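PDB 4QK0: GH127 beta-L-arabinofuranoside from Geobacillus stearothermophilus, which probably hydrolyses terminal beta-L-arabinofuranosidic linkages, as a glycoside hydrolase of family 127. Local coordinates for residues 72-75 with 76-79; 118-121 with 122-125. One frame throughout, in Å; residues are numbered along the deposited sequence.

Contact 1 (72-75 with 76-79); sequences MVFQ and DSDV
S77 reaches back along the chain to F74 and holds its carbonyl with two bonds. CB of S77 comes within 3.5 Å of F74 O, and one bond further OG donates to that same oxygen at 2.6 Å, nearly in line with the C=O bond (C=O...OG angle 162°). With OG between the backbone N and the carbonyl carbon (chi1 66°), this torsion turns it back onto F74 O. The second bond on F74 O is a bent one from S77 N, 3.1 Å long and arriving from above the carbonyl plane. One residue on, D78 N donates in similar fashion to Q75 O at 3.0 Å, while CB of D78 packs against that oxygen. The approach to the helix is itself folded: M72 to Q75 form a type I beta turn, and the bent side chain of Q75 (chi2 84°) brings OE1 within 2.9 Å of M72 N, from which it accepts. CB of M72 lies over one face of the F74 ring, toward its rim. A water accepts from D76 N and donates to V73 O, bridging V73 in the turn to the backbone of D76. The whole is the entry to helix 76-92 in the catalytic domain: Q75, D76 and V79 pack on helix 54-61, and F74, D76 and S77 on helix 140-158.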
HETATM    1  N   MSE A  72      21.025  -3.402 -19.733  1.00 36.80           N
HETATM    2  CA  MSE A  72      20.512  -2.088 -19.370  1.00 42.09           C
HETATM    3  C   MSE A  72      21.488  -1.006 -19.836  1.00 45.63           C
HETATM    4  O   MSE A  72      22.671  -1.246 -20.094  1.00 40.33           O
HETATM    5  CB  MSE A  72      20.365  -2.006 -17.849  1.00 46.88           C
HETATM    6  CG  MSE A  72      19.327  -2.991 -17.266  1.00 52.78           C
HETATM    7 SE   MSE A  72      17.556  -2.853 -18.166  1.00 60.94          SE
HETATM    8  CE  MSE A  72      16.632  -1.621 -16.915  1.00 64.03           C
ATOM      9  N   VAL A  73      20.974   0.204 -19.961  1.00 43.34           N
ATOM     10  CA  VAL A  73      21.750   1.317 -20.456  1.00 46.65           C
ATOM     11  C   VAL A  73      22.951   1.644 -19.529  1.00 43.65           C
ATOM     12  O   VAL A  73      23.980   2.116 -19.988  1.00 45.23           O
ATOM     13  CB  VAL A  73      20.787   2.486 -20.785  1.00 42.81           C
ATOM     14  CG1 VAL A  73      20.364   3.250 -19.541  1.00 43.50           C
ATOM     15  CG2 VAL A  73      21.444   3.376 -21.806  1.00 46.92           C
ATOM     16  N   PHE A  74      22.818   1.278 -18.255  1.00 43.82           N
ATOM     17  CA  PHE A  74      23.841   1.468 -17.215  1.00 37.29           C
ATOM     18  C   PHE A  74      24.617   0.193 -16.858  1.00 33.26           C
ATOM     19  O   PHE A  74      25.218   0.079 -15.786  1.00 31.79           O
ATOM     20  CB  PHE A  74      23.170   2.000 -15.938  1.00 37.96           C
ATOM     21  CG  PHE A  74      21.961   1.194 -15.498  1.00 39.50           C
ATOM     22  CD1 PHE A  74      22.104  -0.054 -14.906  1.00 42.47           C
ATOM     23  CD2 PHE A  74      20.669   1.687 -15.725  1.00 43.26           C
ATOM     24  CE1 PHE A  74      20.994  -0.808 -14.536  1.00 49.17           C
ATOM     25  CE2 PHE A  74      19.556   0.956 -15.346  1.00 42.56           C
ATOM     26  CZ  PHE A  74      19.712  -0.288 -14.743  1.00 49.14           C
ATOM     27  N   GLN A  75      24.593  -0.767 -17.750  1.00 34.78           N
ATOM     28  CA  GLN A  75      25.346  -2.008 -17.583  1.00 38.43           C
ATOM     29  C   GLN A  75      26.873  -1.794 -17.303  1.00 37.27           C
ATOM     30  O   GLN A  75      27.472  -2.530 -16.534  1.00 30.71           O
ATOM     31  CB  GLN A  75      25.154  -2.837 -18.877  1.00 50.18           C
ATOM     32  CG  GLN A  75      25.325  -4.347 -18.720  1.00 60.23           C
ATOM     33  CD  GLN A  75      24.068  -5.065 -18.238  1.00 68.84           C
ATOM     34  OE1 GLN A  75      23.021  -4.451 -17.960  1.00 61.53           O
ATOM     35  NE2 GLN A  75      24.165  -6.376 -18.147  1.00 65.00           N
ATOM     36  N   ASP A  76      27.486  -0.800 -17.961  1.00 32.25           N
ATOM     37  CA  ASP A  76      28.906  -0.494 -17.764  1.00 29.36           C
ATOM     38  C   ASP A  76      29.226  -0.274 -16.299  1.00 29.52           C
ATOM     39  O   ASP A  76      30.315  -0.606 -15.842  1.00 26.52           O
ATOM     40  CB  ASP A  76      29.303   0.752 -18.580  1.00 30.32           C
ATOM     41  CG  ASP A  76      29.293   0.517 -20.114  1.00 33.68           C
ATOM     42  OD1 ASP A  76      29.134  -0.671 -20.585  1.00 28.60           O
ATOM     43  OD2 ASP A  76      29.405   1.532 -20.873  1.00 31.56           O
ATOM     44  N   SER A  77      28.290   0.294 -15.527  1.00 28.86           N
ATOM     45  CA  SER A  77      28.573   0.570 -14.108  1.00 27.74           C
ATOM     46  C   SER A  77      28.719  -0.680 -13.259  1.00 25.52           C
ATOM     47  O   SER A  77      29.313  -0.646 -12.158  1.00 25.09           O
ATOM     48  CB  SER A  77      27.449   1.395 -13.485  1.00 29.41           C
ATOM     49  OG  SER A  77      26.256   0.613 -13.461  1.00 31.30           O
ATOM     50  N   ASP A  78      28.139  -1.777 -13.699  1.00 27.24           N
ATOM     51  CA  ASP A  78      28.321  -3.054 -12.964  1.00 32.09           C
ATOM     52  C   ASP A  78      29.795  -3.500 -12.978  1.00 26.60           C
ATOM     53  O   ASP A  78      30.312  -3.989 -11.993  1.00 20.85           O
ATOM     54  CB  ASP A  78      27.459  -4.152 -13.580  1.00 37.28           C
ATOM     55  CG  ASP A  78      25.999  -4.006 -13.202  1.00 43.68           C
ATOM     56  OD1 ASP A  78      25.722  -3.517 -12.077  1.00 47.48           O
ATOM     57  OD2 ASP A  78      25.137  -4.460 -13.992  1.00 48.08           O
ATOM     58  N   VAL A  79      30.443  -3.320 -14.110  1.00 25.15           N
ATOM     59  CA  VAL A  79      31.839  -3.668 -14.212  1.00 28.16           C
ATOM     60  C   VAL A  79      32.639  -2.766 -13.283  1.00 26.63           C
ATOM     61  O   VAL A  79      33.554  -3.218 -12.591  1.00 27.93           O
ATOM     62  CB  VAL A  79      32.325  -3.519 -15.652  1.00 26.73           C
ATOM     63  CG1 VAL A  79      33.801  -3.833 -15.747  1.00 28.63           C
ATOM     64  CG2 VAL A  79      31.562  -4.463 -16.544  1.00 32.61           C
TER
HETATM   65  O   HOH W   1      25.983   0.006 -20.279  1.00 49.23           O

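Contact 2 (118-121 with 122-125)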
ATOM      1  N   TYR A 118      35.764   9.453 -24.497  1.00 30.38           N
ATOM      2  CA  TYR A 118      34.464   8.803 -24.259  1.00 30.96           C
ATOM      3  C   TYR A 118      34.563   7.284 -24.157  1.00 29.84           C
ATOM      4  O   TYR A 118      35.166   6.633 -25.007  1.00 24.96           O
ATOM      5  CB  TYR A 118      33.520   9.176 -25.380  1.00 29.06           C
ATOM      6  CG  TYR A 118      32.092   8.811 -25.136  1.00 31.48           C
ATOM      7  CD1 TYR A 118      31.303   9.565 -24.263  1.00 32.94           C
ATOM      8  CD2 TYR A 118      31.473   7.806 -25.887  1.00 30.98           C
ATOM      9  CE1 TYR A 118      29.950   9.268 -24.067  1.00 32.53           C
ATOM     10  CE2 TYR A 118      30.133   7.498 -25.709  1.00 33.45           C
ATOM     11  CZ  TYR A 118      29.367   8.224 -24.787  1.00 34.25           C
ATOM     12  OH  TYR A 118      28.051   7.916 -24.569  1.00 31.79           O
ATOM     13  N   LEU A 119      33.986   6.746 -23.082  1.00 28.96           N
ATOM     14  CA  LEU A 119      33.944   5.306 -22.826  1.00 30.25           C
ATOM     15  C   LEU A 119      32.508   4.886 -22.422  1.00 32.71           C
ATOM     16  O   LEU A 119      32.066   5.061 -21.242  1.00 32.28           O
ATOM     17  CB  LEU A 119      34.851   4.970 -21.677  1.00 29.46           C
ATOM     18  CG  LEU A 119      35.559   3.616 -21.618  1.00 29.97           C
ATOM     19  CD1 LEU A 119      35.789   3.229 -20.186  1.00 28.47           C
ATOM     20  CD2 LEU A 119      34.896   2.496 -22.364  1.00 33.16           C
ATOM     21  N   ASN A 120      31.782   4.340 -23.383  1.00 28.68           N
ATOM     22  CA  ASN A 120      30.385   3.941 -23.129  1.00 27.68           C
ATOM     23  C   ASN A 120      29.977   2.945 -24.185  1.00 26.11           C
ATOM     24  O   ASN A 120      29.940   3.288 -25.372  1.00 24.09           O
ATOM     25  CB  ASN A 120      29.466   5.154 -23.150  1.00 27.96           C
ATOM     26  CG  ASN A 120      28.031   4.808 -22.777  1.00 27.29           C
ATOM     27  OD1 ASN A 120      27.294   4.222 -23.560  1.00 26.27           O
ATOM     28  ND2 ASN A 120      27.637   5.176 -21.574  1.00 27.53           N
ATOM     29  N   THR A 121      29.682   1.719 -23.758  1.00 24.53           N
ATOM     30  CA  THR A 121      29.393   0.661 -24.720  1.00 25.33           C
ATOM     31  C   THR A 121      28.097   0.874 -25.464  1.00 27.16           C
ATOM     32  O   THR A 121      28.046   0.724 -26.692  1.00 26.56           O
ATOM     33  CB  THR A 121      29.417  -0.717 -24.079  1.00 26.51           C
ATOM     34  OG1 THR A 121      28.438  -0.771 -23.041  1.00 30.24           O
ATOM     35  CG2 THR A 121      30.784  -1.005 -23.511  1.00 25.27           C
ATOM     36  N   TYR A 122      27.062   1.329 -24.767  1.00 27.84           N
ATOM     37  CA  TYR A 122      25.773   1.516 -25.393  1.00 27.39           C
ATOM     38  C   TYR A 122      25.809   2.506 -26.531  1.00 31.53           C
ATOM     39  O   TYR A 122      25.257   2.262 -27.610  1.00 31.86           O
ATOM     40  CB  TYR A 122      24.784   1.976 -24.339  1.00 30.25           C
ATOM     41  CG  TYR A 122      23.375   2.228 -24.853  1.00 32.33           C
ATOM     42  CD1 TYR A 122      23.016   3.468 -25.312  1.00 37.87           C
ATOM     43  CD2 TYR A 122      22.402   1.214 -24.845  1.00 36.34           C
ATOM     44  CE1 TYR A 122      21.730   3.711 -25.793  1.00 42.10           C
ATOM     45  CE2 TYR A 122      21.111   1.442 -25.305  1.00 38.14           C
ATOM     46  CZ  TYR A 122      20.788   2.696 -25.782  1.00 39.34           C
ATOM     47  OH  TYR A 122      19.557   2.949 -26.296  1.00 36.97           O
ATOM     48  N   TYR A 123      26.460   3.645 -26.306  1.00 31.22           N
ATOM     49  CA  TYR A 123      26.605   4.673 -27.377  1.00 30.47           C
ATOM     50  C   TYR A 123      27.783   4.469 -28.320  1.00 30.34           C
ATOM     51  O   TYR A 123      28.036   5.282 -29.157  1.00 38.13           O
ATOM     52  CB  TYR A 123      26.698   6.044 -26.749  1.00 27.66           C
ATOM     53  CG  TYR A 123      25.363   6.540 -26.279  1.00 26.97           C
ATOM     54  CD1 TYR A 123      24.380   6.893 -27.186  1.00 26.68           C
ATOM     55  CD2 TYR A 123      25.072   6.609 -24.924  1.00 26.30           C
ATOM     56  CE1 TYR A 123      23.149   7.361 -26.749  1.00 30.02           C
ATOM     57  CE2 TYR A 123      23.873   7.071 -24.476  1.00 25.40           C
ATOM     58  CZ  TYR A 123      22.911   7.414 -25.382  1.00 27.83           C
ATOM     59  OH  TYR A 123      21.725   7.895 -24.905  1.00 32.95           O
ATOM     60  N   THR A 124      28.541   3.422 -28.125  1.00 30.01           N
ATOM     61  CA  THR A 124      29.544   3.023 -29.108  1.00 34.13           C
ATOM     62  C   THR A 124      28.997   1.942 -30.023  1.00 33.64           C
ATOM     63  O   THR A 124      29.194   2.023 -31.199  1.00 36.13           O
ATOM     64  CB  THR A 124      30.809   2.490 -28.445  1.00 32.02           C
ATOM     65  OG1 THR A 124      31.384   3.533 -27.620  1.00 32.74           O
ATOM     66  CG2 THR A 124      31.802   2.036 -29.501  1.00 32.28           C
ATOM     67  N   ILE A 125      28.212   1.015 -29.494  1.00 38.20           N
ATOM     68  CA  ILE A 125      27.706  -0.112 -30.280  1.00 40.92           C
ATOM     69  C   ILE A 125      26.272   0.073 -30.752  1.00 42.00           C
ATOM     70  O   ILE A 125      25.972  -0.031 -31.932  1.00 45.69           O
ATOM     71  CB  ILE A 125      27.668  -1.346 -29.420  1.00 38.53           C
ATOM     72  CG1 ILE A 125      29.063  -1.765 -29.038  1.00 38.49           C
ATOM     73  CG2 ILE A 125      26.920  -2.450 -30.131  1.00 45.04           C
ATOM     74  CD1 ILE A 125      29.049  -2.679 -27.845  1.00 38.09           C
TER
HETATM   75  O   HOH W   2      33.403   3.523 -25.798  1.00 32.73           O
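N120 caps the short helix 122-126 by turning its side-chain amide onto the backbone of Y123. Its OD1 accepts from Y123 N at 2.9 Å in a nearly straight bond (169° at the hydrogen), the donor tilted only slightly from the amide plane. With CG anti to the backbone N (chi1 -175°), the amide runs beside the Y123 side chain, and OD1 also touches CD2 of that ring at 3.5 Å. Packing is tightest here: Y118 brings OH to 3.2 Å from Y123 CB, which lies at the edge of the Y118 ring, and the hydroxyl is hydrogen-bonded to E140. This is an N-cap, with N120 as the capping residue and T124 returning a bond from the helix, OG1 to N120 O at 2.7 Å. An alanine in place of N120 would probably leave Y123 N without its capping acceptor and open a gap beside the Y123 ring. T121 O then takes two donors, I125 N at 2.8 Å almost end-on and T124 N from well above the carbonyl plane. Toward T124, which is partly exposed, the contact admits a water that donates to OG1 and accepts from N120 N; Q114 is a further partner of OG1. Looser are the side chains of I125 and T121, meeting only at 4.3 Å (CD1 to CB), although I125 CB sits 3.4 Å from T121 O.

In the fold
Contact 1 comes first along the chain, at the start of helix 76-92, and contact 2 follows at the start of helix 122-126, with the rest of helix 76-92 and helix 96-112 between them. Their centres lie about 11 Å apart. Both belong to the GH127 catalytic domain, of the six-hairpin glycosidase clan and consistent with an (alpha/alpha)6 barrel. They touch directly: D76 OD1 and T121 OG1, 2.6 Å apart, probably share a hydrogen bond, D76 OD2 packs on CA of N120, and V73 meets the Y122 ring. Helices 54-61 and 140-158 border both contacts. The D76-T121 link thus joins the places where the chain enters two helices of this domain.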